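Local structure of malonate decarboxylase subunit alpha (Acinetobacter baumannii ATCC 17978, 6MPR) at residues S177-P182 / L346-M351. The protein is the alpha subunit of a malonate decarboxylase and probably acts as the transferase that exchanges acetyl and malonyl groups on the acyl carrier protein of the complex. Residues are numbered along the deposited sequence; the frame is centred on the assembly and turned at random.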
ATOM      1  N   SER A 177      20.394   2.380  -1.294  1.00 11.41           N
ATOM      2  CA  SER A 177      19.903   1.340  -0.399  1.00  8.90           C
ATOM      3  C   SER A 177      18.923   1.877   0.637  1.00  9.62           C
ATOM      4  O   SER A 177      18.860   1.359   1.761  1.00 12.42           O
ATOM      5  CB  SER A 177      21.078   0.626   0.272  1.00 11.72           C
ATOM      6  OG  SER A 177      21.800  -0.072  -0.707  1.00 15.90           O
ATOM      7  N   THR A 178      18.166   2.916   0.278  1.00  9.95           N
ATOM      8  CA  THR A 178      17.115   3.432   1.147  1.00 10.72           C
ATOM      9  C   THR A 178      16.149   2.320   1.564  1.00 11.63           C
ATOM     10  O   THR A 178      15.856   2.155   2.755  1.00  8.78           O
ATOM     11  CB  THR A 178      16.390   4.575   0.435  1.00  7.12           C
ATOM     12  OG1 THR A 178      17.292   5.694   0.280  1.00  8.11           O
ATOM     13  CG2 THR A 178      15.184   5.024   1.239  1.00  8.93           C
ATOM     14  N   GLU A 179      15.674   1.522   0.598  1.00  7.29           N
ATOM     15  CA  GLU A 179      14.865   0.334   0.883  1.00  8.42           C
ATOM     16  C   GLU A 179      13.716   0.605   1.853  1.00  8.04           C
ATOM     17  O   GLU A 179      12.876   1.480   1.587  1.00  8.32           O
ATOM     18  CB  GLU A 179      15.750  -0.809   1.426  1.00  7.52           C
ATOM     19  CG  GLU A 179      16.663  -1.441   0.334  1.00 11.72           C
ATOM     20  CD  GLU A 179      17.444  -2.664   0.834  1.00 13.80           C
ATOM     21  OE1 GLU A 179      16.819  -3.713   1.138  1.00 13.95           O
ATOM     22  OE2 GLU A 179      18.688  -2.572   0.927  1.00 14.29           O
ATOM     23  N   ASP A 180      13.665  -0.157   2.966  1.00  7.88           N
ATOM     24  CA  ASP A 180      12.577  -0.067   3.939  1.00 14.50           C
ATOM     25  C   ASP A 180      12.744   1.074   4.929  1.00 10.27           C
ATOM     26  O   ASP A 180      11.792   1.370   5.658  1.00 11.05           O
ATOM     27  CB  ASP A 180      12.436  -1.341   4.807  1.00  9.02           C
ATOM     28  CG  ASP A 180      12.651  -2.655   4.044  1.00 14.88           C
ATOM     29  OD1 ASP A 180      13.514  -2.738   3.154  1.00 15.74           O
ATOM     30  OD2 ASP A 180      11.984  -3.647   4.409  1.00 13.07           O
ATOM     31  N   SER A 181      13.915   1.702   5.001  1.00  8.77           N
ATOM     32  CA  SER A 181      14.221   2.517   6.180  1.00  9.94           C
ATOM     33  C   SER A 181      13.194   3.611   6.463  1.00 10.29           C
ATOM     34  O   SER A 181      12.795   3.759   7.633  1.00 10.59           O
ATOM     35  CB  SER A 181      15.644   3.082   6.040  1.00  9.90           C
ATOM     36  OG  SER A 181      16.569   2.012   6.039  1.00 12.45           O
ATOM     37  N   PRO A 182      12.716   4.395   5.487  1.00  9.11           N
ATOM     38  CA  PRO A 182      11.750   5.452   5.842  1.00 16.03           C
ATOM     39  C   PRO A 182      10.456   4.899   6.416  1.00 13.63           C
ATOM     40  O   PRO A 182       9.870   5.511   7.316  1.00 12.45           O
ATOM     41  CB  PRO A 182      11.514   6.178   4.510  1.00 15.50           C
ATOM     42  CG  PRO A 182      12.678   5.808   3.646  1.00 17.93           C
ATOM     43  CD  PRO A 182      12.998   4.394   4.039  1.00 12.46           C
ATOM     44  N   LEU A 346      20.579   6.750  -7.202  1.00 11.07           N
ATOM     45  CA  LEU A 346      19.296   6.074  -7.044  1.00  8.66           C
ATOM     46  C   LEU A 346      18.648   6.381  -5.697  1.00 10.13           C
ATOM     47  O   LEU A 346      19.327   6.472  -4.671  1.00 14.27           O
ATOM     48  CB  LEU A 346      19.503   4.558  -7.165  1.00 11.62           C
ATOM     49  CG  LEU A 346      18.320   3.604  -6.940  1.00 13.82           C
ATOM     50  CD1 LEU A 346      17.252   3.777  -8.026  1.00 13.82           C
ATOM     51  CD2 LEU A 346      18.772   2.124  -6.844  1.00 13.33           C
ATOM     52  N   ARG A 347      17.317   6.513  -5.705  1.00  9.26           N
ATOM     53  CA  ARG A 347      16.494   6.519  -4.489  1.00 11.09           C
ATOM     54  C   ARG A 347      15.535   5.338  -4.599  1.00 12.17           C
ATOM     55  O   ARG A 347      14.521   5.410  -5.304  1.00 14.51           O
ATOM     56  CB  ARG A 347      15.745   7.847  -4.327  1.00 11.42           C
ATOM     57  CG  ARG A 347      14.537   7.841  -3.410  1.00 20.45           C
ATOM     58  CD  ARG A 347      14.832   8.255  -1.955  1.00 14.95           C
ATOM     59  NE  ARG A 347      13.576   8.313  -1.196  1.00 15.35           N
ATOM     60  CZ  ARG A 347      13.461   8.594   0.102  1.00 15.31           C
ATOM     61  NH1 ARG A 347      14.537   8.867   0.848  1.00 12.12           N
ATOM     62  NH2 ARG A 347      12.255   8.598   0.658  1.00 14.47           N
ATOM     63  N   SER A 348      15.883   4.231  -3.952  1.00 12.58           N
ATOM     64  CA  SER A 348      14.925   3.152  -3.816  1.00  9.85           C
ATOM     65  C   SER A 348      13.934   3.494  -2.712  1.00  9.62           C
ATOM     66  O   SER A 348      14.149   4.395  -1.896  1.00  9.94           O
ATOM     67  CB  SER A 348      15.626   1.845  -3.488  1.00 12.01           C
ATOM     68  OG  SER A 348      16.474   2.020  -2.375  1.00 12.23           O
ATOM     69  N   ASN A 349      12.823   2.768  -2.704  1.00  9.93           N
ATOM     70  CA  ASN A 349      11.817   2.971  -1.676  1.00  8.98           C
ATOM     71  C   ASN A 349      10.946   1.717  -1.708  1.00 10.54           C
ATOM     72  O   ASN A 349      10.059   1.616  -2.553  1.00  8.67           O
ATOM     73  CB  ASN A 349      11.021   4.241  -1.956  1.00  8.95           C
ATOM     74  CG  ASN A 349      10.013   4.568  -0.873  1.00 10.54           C
ATOM     75  OD1 ASN A 349       9.444   3.674  -0.242  1.00 11.03           O
ATOM     76  ND2 ASN A 349       9.768   5.868  -0.667  1.00  9.14           N
ATOM     77  N   ARG A 350      11.221   0.767  -0.806  1.00  8.62           N
ATOM     78  CA  ARG A 350      10.543  -0.528  -0.913  1.00  8.96           C
ATOM     79  C   ARG A 350       9.044  -0.391  -0.669  1.00  9.93           C
ATOM     80  O   ARG A 350       8.238  -1.027  -1.366  1.00  8.59           O
ATOM     81  CB  ARG A 350      11.168  -1.564   0.039  1.00 11.49           C
ATOM     82  CG  ARG A 350      10.396  -2.912   0.056  1.00  8.89           C
ATOM     83  CD  ARG A 350      11.245  -4.080   0.573  1.00  8.51           C
ATOM     84  NE  ARG A 350      12.166  -4.559  -0.460  1.00 12.49           N
ATOM     85  CZ  ARG A 350      13.488  -4.419  -0.431  1.00 10.86           C
ATOM     86  NH1 ARG A 350      14.076  -3.835   0.599  1.00  9.51           N
ATOM     87  NH2 ARG A 350      14.237  -4.875  -1.433  1.00 12.28           N
ATOM     88  N   MET A 351       8.638   0.449   0.284  1.00  8.19           N
ATOM     89  CA  MET A 351       7.206   0.635   0.517  0.56 10.07           C
ATOM     90  C   MET A 351       6.513   1.192  -0.723  1.00  9.41           C
ATOM     91  O   MET A 351       5.457   0.688  -1.143  1.00  7.71           O
ATOM     92  CB  MET A 351       6.956   1.550   1.715  0.56 11.10           C
ATOM     93  CG  MET A 351       5.467   1.870   1.866  0.56 10.64           C
ATOM     94  SD  MET A 351       4.869   2.012   3.546  0.56 35.17           S
ATOM     95  CE  MET A 351       5.191   3.721   3.929  0.56 36.79           C
TER
HETATM   96  O   HOH W   1      10.224   2.075   2.275  1.00 16.13           O
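The Arg350 chain leaves the backbone with CG opposite the amide nitrogen and turns at chi3 (-78°), while Glu179 runs extended beyond CG; the two side chains lie side by side, pointing the same way, and Asp180 joins them. Arg350 NH1 is gripped by two carboxylates: it donates to the anti lone pair of Glu179 OE1 (2.8 Å) and to Asp180 OD1 at 2.8 Å, on the syn side but tilted from the carboxylate plane. Both oxygens lie close to the guanidinium plane, at its edge, although the Glu179 carboxylate is turned 82° against that plane. Tyr147 also binds Asp180 OD2, and the backbone N of Gln69 and of Lys70 hold the Glu179 carboxylate, which helps to fix this buried salt-bridge network.

Two further bonds tie the turn to 346-351. Glu179 N points almost straight at Ser348 OG (3.1 Å, 173°), an oxygen also hydrogen-bonded to Pro176 O, and Arg350 N donates to Glu179 O (3.0 Å). A water bonded to Glu179 O, Asn349 OD1 and Met351 N bridges the turn and the helix start. Thr178 CG2 lies over one face of the Arg347 guanidinium, toward its rim, 3.9 Å from Arg347 NH1; Arg347 NE pairs with Glu186 of the second subunit. The contact thus docks a type II' beta turn, Thr178 to Ser181, against the N-terminus of helix 350-359, where Asn349 is the N-cap, its side chain capping the backbone N of Met352, close to the subunit interface.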